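Side-chain contacts in protocadherin gamma-B3 (Homo sapiens, PDB 5K8R), which probably acts as a calcium-dependent cell-adhesion protein and may help establish and maintain specific neuronal connections in the brain: residues A127-V132 / A184-E189; L137-L142 / L150-N155. All blocks are in the same frame, centred on the assembly; numbering follows the deposited sequence.

Contact 1: A127-V132 / A184-E189. With CA (calcium ion), chain B; CA (calcium ion), chain D.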
ATOM      1  N   ALA A 127     -15.054  11.067  26.865  1.00 37.37           N
ATOM      2  CA  ALA A 127     -15.797  10.361  27.894  1.00 27.33           C
ATOM      3  C   ALA A 127     -17.206  10.933  28.018  1.00 28.16           C
ATOM      4  O   ALA A 127     -17.470  12.090  27.683  1.00 43.29           O
ATOM      5  CB  ALA A 127     -15.073  10.446  29.238  1.00 29.92           C
ATOM      6  N   GLN A 128     -18.121  10.098  28.505  1.00 35.76           N
ATOM      7  CA  GLN A 128     -19.507  10.489  28.708  1.00 37.51           C
ATOM      8  C   GLN A 128     -19.841  10.466  30.192  1.00 37.69           C
ATOM      9  O   GLN A 128     -19.300   9.662  30.957  1.00 48.57           O
ATOM     10  CB  GLN A 128     -20.466   9.572  27.941  1.00 32.91           C
ATOM     11  CG  GLN A 128     -20.358   9.697  26.431  1.00 40.38           C
ATOM     12  CD  GLN A 128     -21.441   8.927  25.704  1.00 65.66           C
ATOM     13  OE1 GLN A 128     -22.266   8.259  26.326  1.00 74.10           O
ATOM     14  NE2 GLN A 128     -21.445   9.021  24.380  1.00 83.60           N
ATOM     15  N   ASP A 129     -20.742  11.360  30.591  1.00 30.17           N
ATOM     16  CA  ASP A 129     -21.122  11.517  31.987  1.00 22.40           C
ATOM     17  C   ASP A 129     -22.583  11.944  32.068  1.00 35.11           C
ATOM     18  O   ASP A 129     -22.942  13.023  31.577  1.00 35.94           O
ATOM     19  CB  ASP A 129     -20.216  12.542  32.672  1.00 31.42           C
ATOM     20  CG  ASP A 129     -20.246  12.438  34.184  1.00 33.24           C
ATOM     21  OD1 ASP A 129     -21.348  12.334  34.762  1.00 44.60           O
ATOM     22  OD2 ASP A 129     -19.158  12.462  34.797  1.00 36.56           O
ATOM     23  N   PRO A 130     -23.455  11.131  32.671  1.00 31.40           N
ATOM     24  CA  PRO A 130     -24.882  11.486  32.720  1.00 34.78           C
ATOM     25  C   PRO A 130     -25.195  12.661  33.631  1.00 41.34           C
ATOM     26  O   PRO A 130     -26.342  13.127  33.631  1.00 37.94           O
ATOM     27  CB  PRO A 130     -25.547  10.199  33.224  1.00 18.46           C
ATOM     28  CG  PRO A 130     -24.480   9.502  33.985  1.00 22.64           C
ATOM     29  CD  PRO A 130     -23.186   9.823  33.293  1.00 29.22           C
ATOM     30  N   ASP A 131     -24.228  13.152  34.402  1.00 28.28           N
ATOM     31  CA  ASP A 131     -24.445  14.335  35.219  1.00 27.20           C
ATOM     32  C   ASP A 131     -24.476  15.582  34.334  1.00 37.73           C
ATOM     33  O   ASP A 131     -24.340  15.517  33.108  1.00 39.70           O
ATOM     34  CB  ASP A 131     -23.361  14.447  36.289  1.00 30.52           C
ATOM     35  CG  ASP A 131     -23.391  13.292  37.275  1.00 34.03           C
ATOM     36  OD1 ASP A 131     -24.489  12.758  37.535  1.00 29.73           O
ATOM     37  OD2 ASP A 131     -22.315  12.921  37.791  1.00 33.05           O
ATOM     38  N   VAL A 132     -24.665  16.740  34.966  1.00 38.45           N
ATOM     39  CA  VAL A 132     -24.717  18.017  34.268  1.00 28.41           C
ATOM     40  C   VAL A 132     -23.858  19.027  35.020  1.00 31.33           C
ATOM     41  O   VAL A 132     -23.417  18.790  36.145  1.00 27.53           O
ATOM     42  CB  VAL A 132     -26.159  18.545  34.111  1.00 23.58           C
ATOM     43  CG1 VAL A 132     -26.938  17.679  33.134  1.00 23.34           C
ATOM     44  CG2 VAL A 132     -26.855  18.591  35.461  1.00 32.25           C
ATOM     45  N   ALA A 184     -10.076  10.102  32.577  1.00 29.01           N
ATOM     46  CA  ALA A 184     -11.025  11.209  32.582  1.00 21.01           C
ATOM     47  C   ALA A 184     -11.517  11.422  34.006  1.00 29.71           C
ATOM     48  O   ALA A 184     -12.041  10.493  34.631  1.00 28.89           O
ATOM     49  CB  ALA A 184     -12.200  10.934  31.641  1.00 21.76           C
ATOM     50  N   VAL A 185     -11.344  12.641  34.515  1.00 35.74           N
ATOM     51  CA  VAL A 185     -11.763  13.015  35.861  1.00 23.33           C
ATOM     52  C   VAL A 185     -12.752  14.167  35.748  1.00 35.28           C
ATOM     53  O   VAL A 185     -12.438  15.198  35.144  1.00 37.55           O
ATOM     54  CB  VAL A 185     -10.566  13.418  36.742  1.00 29.06           C
ATOM     55  CG1 VAL A 185     -10.994  13.544  38.197  1.00 25.92           C
ATOM     56  CG2 VAL A 185      -9.424  12.423  36.590  1.00 33.18           C
ATOM     57  N   ASP A 186     -13.937  13.996  36.332  1.00 39.23           N
ATOM     58  CA  ASP A 186     -14.945  15.044  36.281  1.00 33.79           C
ATOM     59  C   ASP A 186     -14.623  16.140  37.298  1.00 23.78           C
ATOM     60  O   ASP A 186     -13.673  16.046  38.079  1.00 32.03           O
ATOM     61  CB  ASP A 186     -16.341  14.460  36.502  1.00 42.59           C
ATOM     62  CG  ASP A 186     -16.456  13.651  37.787  1.00 43.69           C
ATOM     63  OD1 ASP A 186     -15.715  13.924  38.754  1.00 41.38           O
ATOM     64  OD2 ASP A 186     -17.305  12.738  37.828  1.00 47.21           O
ATOM     65  N   GLY A 187     -15.429  17.199  37.286  1.00 31.15           N
ATOM     66  CA  GLY A 187     -15.200  18.326  38.169  1.00 29.80           C
ATOM     67  C   GLY A 187     -16.206  18.425  39.296  1.00 28.93           C
ATOM     68  O   GLY A 187     -16.443  19.514  39.830  1.00 32.44           O
ATOM     69  N   GLY A 188     -16.805  17.294  39.670  1.00 32.59           N
ATOM     70  CA  GLY A 188     -17.791  17.268  40.727  1.00 39.18           C
ATOM     71  C   GLY A 188     -17.184  16.961  42.085  1.00 37.91           C
ATOM     72  O   GLY A 188     -15.973  16.834  42.250  1.00 30.01           O
ATOM     73  N   GLU A 189     -18.065  16.842  43.073  1.00 51.80           N
ATOM     74  CA  GLU A 189     -17.648  16.545  44.438  1.00 53.08           C
ATOM     75  C   GLU A 189     -18.382  15.321  44.982  1.00 57.64           C
ATOM     76  O   GLU A 189     -19.602  15.347  45.145  1.00 60.49           O
ATOM     77  CB  GLU A 189     -17.889  17.749  45.348  1.00 61.24           C
ATOM     78  CG  GLU A 189     -17.446  17.539  46.787  1.00 78.71           C
ATOM     79  CD  GLU A 189     -15.943  17.390  46.922  1.00 90.78           C
ATOM     80  OE1 GLU A 189     -15.211  17.883  46.039  1.00 95.45           O
ATOM     81  OE2 GLU A 189     -15.493  16.778  47.914  1.00 99.76           O
TER
HETATM   82 CA    CA B 501     -19.921  12.875  37.023  1.00 32.45          CA
HETATM   83 CA    CA D 503     -26.175  13.330  39.238  1.00 34.45          CA

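Contact 2: L137-L142 / L150-N155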
ATOM      1  N   LEU A 137     -18.345  17.988  33.531  1.00 31.26           N
ATOM      2  CA  LEU A 137     -17.220  18.623  32.858  1.00 26.59           C
ATOM      3  C   LEU A 137     -15.965  17.791  33.085  1.00 37.03           C
ATOM      4  O   LEU A 137     -15.522  17.623  34.227  1.00 43.25           O
ATOM      5  CB  LEU A 137     -17.031  20.046  33.377  1.00 14.10           C
ATOM      6  CG  LEU A 137     -16.292  21.025  32.465  1.00 29.13           C
ATOM      7  CD1 LEU A 137     -17.073  21.249  31.179  1.00 17.93           C
ATOM      8  CD2 LEU A 137     -16.048  22.343  33.182  1.00 34.84           C
ATOM      9  N   GLN A 138     -15.394  17.269  32.007  1.00 31.85           N
ATOM     10  CA  GLN A 138     -14.319  16.293  32.095  1.00 26.78           C
ATOM     11  C   GLN A 138     -12.951  16.947  31.950  1.00 27.32           C
ATOM     12  O   GLN A 138     -12.796  18.018  31.358  1.00 32.08           O
ATOM     13  CB  GLN A 138     -14.490  15.205  31.030  1.00 30.95           C
ATOM     14  CG  GLN A 138     -15.794  14.435  31.137  1.00 24.65           C
ATOM     15  CD  GLN A 138     -15.993  13.814  32.506  1.00 24.22           C
ATOM     16  OE1 GLN A 138     -15.046  13.329  33.125  1.00 36.96           O
ATOM     17  NE2 GLN A 138     -17.228  13.834  32.988  1.00 28.99           N
ATOM     18  N   GLN A 139     -11.950  16.272  32.510  1.00 36.08           N
ATOM     19  CA  GLN A 139     -10.550  16.654  32.388  1.00 28.62           C
ATOM     20  C   GLN A 139      -9.769  15.399  32.035  1.00 21.36           C
ATOM     21  O   GLN A 139      -9.831  14.404  32.765  1.00 37.89           O
ATOM     22  CB  GLN A 139     -10.027  17.277  33.685  1.00 34.56           C
ATOM     23  CG  GLN A 139      -8.766  18.102  33.515  1.00 46.33           C
ATOM     24  CD  GLN A 139      -9.061  19.550  33.185  1.00 39.09           C
ATOM     25  OE1 GLN A 139      -8.262  20.228  32.538  1.00 39.60           O
ATOM     26  NE2 GLN A 139     -10.211  20.036  33.636  1.00 22.08           N
ATOM     27  N   TYR A 140      -9.048  15.439  30.920  1.00 30.56           N
ATOM     28  CA  TYR A 140      -8.379  14.261  30.386  1.00 28.30           C
ATOM     29  C   TYR A 140      -6.880  14.329  30.646  1.00 25.85           C
ATOM     30  O   TYR A 140      -6.267  15.395  30.544  1.00 38.10           O
ATOM     31  CB  TYR A 140      -8.648  14.119  28.887  1.00 19.08           C
ATOM     32  CG  TYR A 140     -10.111  13.930  28.562  1.00 21.52           C
ATOM     33  CD1 TYR A 140     -10.685  12.666  28.566  1.00 26.93           C
ATOM     34  CD2 TYR A 140     -10.922  15.017  28.263  1.00 19.86           C
ATOM     35  CE1 TYR A 140     -12.026  12.490  28.274  1.00 21.24           C
ATOM     36  CE2 TYR A 140     -12.262  14.851  27.970  1.00 30.27           C
ATOM     37  CZ  TYR A 140     -12.808  13.585  27.978  1.00 27.45           C
ATOM     38  OH  TYR A 140     -14.141  13.414  27.687  1.00 43.14           O
ATOM     39  N   TYR A 141      -6.299  13.179  30.982  1.00 32.46           N
ATOM     40  CA  TYR A 141      -4.873  13.062  31.251  1.00 32.44           C
ATOM     41  C   TYR A 141      -4.343  11.809  30.574  1.00 29.21           C
ATOM     42  O   TYR A 141      -4.940  10.735  30.695  1.00 36.16           O
ATOM     43  CB  TYR A 141      -4.590  12.999  32.756  1.00 16.85           C
ATOM     44  CG  TYR A 141      -5.119  14.174  33.544  1.00 34.71           C
ATOM     45  CD1 TYR A 141      -4.349  15.315  33.727  1.00 35.63           C
ATOM     46  CD2 TYR A 141      -6.386  14.139  34.113  1.00 36.26           C
ATOM     47  CE1 TYR A 141      -4.828  16.390  34.449  1.00 32.45           C
ATOM     48  CE2 TYR A 141      -6.873  15.210  34.838  1.00 33.04           C
ATOM     49  CZ  TYR A 141      -6.090  16.333  35.003  1.00 32.52           C
ATOM     50  OH  TYR A 141      -6.568  17.402  35.724  1.00 34.62           O
ATOM     51  N   LEU A 142      -3.226  11.948  29.866  1.00 27.80           N
ATOM     52  CA  LEU A 142      -2.552  10.821  29.236  1.00 23.28           C
ATOM     53  C   LEU A 142      -1.317  10.461  30.048  1.00 21.55           C
ATOM     54  O   LEU A 142      -0.542  11.345  30.432  1.00 33.65           O
ATOM     55  CB  LEU A 142      -2.155  11.151  27.796  1.00 30.10           C
ATOM     56  CG  LEU A 142      -1.491  10.020  27.006  1.00 26.56           C
ATOM     57  CD1 LEU A 142      -2.524   8.994  26.568  1.00 28.58           C
ATOM     58  CD2 LEU A 142      -0.724  10.564  25.811  1.00 18.90           C
ATOM     59  N   LEU A 150      -0.749  14.411  24.777  1.00 31.01           N
ATOM     60  CA  LEU A 150      -2.167  14.704  24.648  1.00 28.68           C
ATOM     61  C   LEU A 150      -2.388  16.206  24.718  1.00 23.91           C
ATOM     62  O   LEU A 150      -1.787  16.893  25.549  1.00 26.69           O
ATOM     63  CB  LEU A 150      -2.980  13.995  25.742  1.00 39.20           C
ATOM     64  CG  LEU A 150      -4.504  14.150  25.721  1.00 45.78           C
ATOM     65  CD1 LEU A 150      -5.173  12.829  26.061  1.00 55.57           C
ATOM     66  CD2 LEU A 150      -4.954  15.231  26.692  1.00 51.21           C
ATOM     67  N   ILE A 151      -3.246  16.709  23.836  1.00 25.28           N
ATOM     68  CA  ILE A 151      -3.718  18.085  23.892  1.00 35.96           C
ATOM     69  C   ILE A 151      -5.205  18.050  24.213  1.00 31.32           C
ATOM     70  O   ILE A 151      -5.922  17.144  23.775  1.00 26.70           O
ATOM     71  CB  ILE A 151      -3.445  18.849  22.579  1.00 37.93           C
ATOM     72  CG1 ILE A 151      -4.219  18.233  21.414  1.00 49.96           C
ATOM     73  CG2 ILE A 151      -1.957  18.855  22.269  1.00 36.27           C
ATOM     74  CD1 ILE A 151      -4.003  18.945  20.095  1.00 56.86           C
ATOM     75  N   GLN A 152      -5.662  19.016  25.000  1.00 40.89           N
ATOM     76  CA  GLN A 152      -7.058  19.097  25.401  1.00 38.24           C
ATOM     77  C   GLN A 152      -7.670  20.362  24.825  1.00 31.70           C
ATOM     78  O   GLN A 152      -7.143  21.461  25.034  1.00 36.42           O
ATOM     79  CB  GLN A 152      -7.202  19.079  26.926  1.00 22.63           C
ATOM     80  CG  GLN A 152      -8.628  19.286  27.411  1.00 25.29           C
ATOM     81  CD  GLN A 152      -8.788  19.005  28.890  1.00 35.66           C
ATOM     82  OE1 GLN A 152      -8.507  17.901  29.359  1.00 36.41           O
ATOM     83  NE2 GLN A 152      -9.236  20.007  29.639  1.00 35.00           N
ATOM     84  N   LYS A 153      -8.770  20.208  24.097  1.00 23.18           N
ATOM     85  CA  LYS A 153      -9.485  21.342  23.537  1.00 29.12           C
ATOM     86  C   LYS A 153     -10.891  21.392  24.117  1.00 32.76           C
ATOM     87  O   LYS A 153     -11.312  20.510  24.869  1.00 29.41           O
ATOM     88  CB  LYS A 153      -9.532  21.268  22.005  1.00 27.44           C
ATOM     89  CG  LYS A 153      -8.176  21.408  21.331  1.00 21.36           C
ATOM     90  CD  LYS A 153      -8.322  21.409  19.817  1.00 30.28           C
ATOM     91  CE  LYS A 153      -6.987  21.625  19.127  1.00 40.81           C
ATOM     92  NZ  LYS A 153      -7.138  21.699  17.647  1.00 42.13           N
ATOM     93  N   GLU A 154     -11.620  22.448  23.766  1.00 42.01           N
ATOM     94  CA  GLU A 154     -12.983  22.640  24.234  1.00 33.87           C
ATOM     95  C   GLU A 154     -13.877  23.014  23.063  1.00 33.55           C
ATOM     96  O   GLU A 154     -13.469  23.766  22.174  1.00 37.47           O
ATOM     97  CB  GLU A 154     -13.058  23.725  25.317  1.00 33.74           C
ATOM     98  CG  GLU A 154     -12.338  23.369  26.609  1.00 43.11           C
ATOM     99  CD  GLU A 154     -12.557  24.397  27.704  1.00 53.72           C
ATOM    100  OE1 GLU A 154     -13.256  25.400  27.450  1.00 48.86           O
ATOM    101  OE2 GLU A 154     -12.031  24.199  28.820  1.00 49.68           O
ATOM    102  N   ASN A 155     -15.096  22.480  23.067  1.00 43.45           N
ATOM    103  CA  ASN A 155     -16.076  22.841  22.057  1.00 39.60           C
ATOM    104  C   ASN A 155     -16.621  24.240  22.338  1.00 52.28           C
ATOM    105  O   ASN A 155     -16.190  24.936  23.262  1.00 52.75           O
ATOM    106  CB  ASN A 155     -17.205  21.812  22.016  1.00 39.32           C
ATOM    107  CG  ASN A 155     -16.720  20.426  21.641  1.00 39.67           C
ATOM    108  OD1 ASN A 155     -16.431  20.151  20.476  1.00 49.94           O
ATOM    109  ND2 ASN A 155     -16.636  19.541  22.627  1.00 30.90           N
TER

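Contact 1: A127-V132 / A184-E189
The backbones of 127-132 and 184-189 lie 6.7 Å apart between the CA atoms of Ala127 and Ala184 and widen to 8.3 Å between those of Asp129 and Asp186, whose carboxylates converge on a calcium ion. At the closer end two methyl groups meet, Ala127 CB against Ala184 CB at 3.8 Å, and small residues suit so near an approach. Further along, acidic side chains take over. Asp129 grips the calcium ion of chain B with both oxygens, OD1 at 2.7 Å and OD2 at 2.4 Å. Asp186 reaches the same ion from the strand side with OD2 alone, at 2.7 Å; a first torsion of 55°, with CG between the backbone N and the carbonyl carbon, turns OD2 to the ion. Its other oxygen, OD1, is taken up outside the segments, where Arg192 is the main polar partner. The Asp129 and Asp186 carboxylate planes are turned 45° apart, and their OD2 atoms sit only 3.6 Å from each other, a closeness that the shared cation probably makes tolerable. Asp131 divides its carboxylate: OD2 binds the same ion at 2.5 Å, while OD1 binds the calcium ion of chain D, which Glu63 and Asp98 also hold. An Asx turn accompanies this geometry, the N-H of Asp131 pointing at Asp129 OD1 with an angle of 161°; the ring of Pro130 probably limits the backbone between the two acids. Asn97, Asn99 and Asn135 complete the first site. Asp-Pro-Asp is the DXD motif of cadherins, and Ala184 and Asp186 begin the AXDXGXP motif, both serving the calcium-bound junction between cadherin repeats 1 and 2.

Contact 2: L137-L142 / L150-N155
Leu142 and Leu150 meet where two strands of different sheets, 138-142 and 150-154, run antiparallel, their axes 7.5 Å apart and their directions 171° apart. The apolar part of the contact lies here. The CB atoms of Leu142 and Leu150 touch at 3.6 Å, and Leu150 CD2 reaches on to Tyr140, 4.4 Å from its CB. Leucine suits this place, its branched apolar chain packing between the sheets; Leu142 also packs on Leu180 and Leu150 on Leu182, both of strand 177-186, the sheet neighbour of 138-142.

The polar part belongs to Gln152. With CG opposite the backbone N (chi1 175°) and the chain extended beyond it, its amide spans the distance to the other strand. There OE1 accepts the N-H of Tyr140 at 3.0 Å in a nearly straight bond (170°), while NE2 gives a weak hydrogen bond to Gln139 OE1 at 3.1 Å. A glutamine suits the site because one amide both accepts and donates. The same OE1 lies at the edge of the Tyr140 ring, 3.9 Å from CD2, the amide standing almost perpendicular to the ring. Tyr140 directs its hydroxyl elsewhere, to Ser126.

Replacing Gln152 with an alanine would probably leave the Tyr140 N-H without this acceptor and Gln139 freer to turn.

At the flank, Glu154 forms a salt bridge with Arg160, whose NH2 also bonds Gln138 O. The chemistry implies that the strands, edges of two different sheets, are joined by a side-chain amide and leucine packing, with the glutamine standing in for a backbone partner.

In the fold
Both contacts belong to the second cadherin repeat, their centres 12 Å apart. Along the chain the order is 127-132, 137-142, 150-155, 184-189, which nests contact 2 within the loop closed by contact 1. Strands 138-142 and 177-186 are neighbours in one mixed sheet, tied by Gln139 N to Val185 O at 2.9 Å; strand 148-154 edges the other sheet. Side chains of 138-142 also reach the loop 127-132: Tyr140 OH lies 2.6 Å from Ala127 N, a probable hydrogen bond, and Gln138 NE2 bonds the calcium ligand Asp129 OD2. The metal junction with the first repeat is thus continuous with the sandwich of the second.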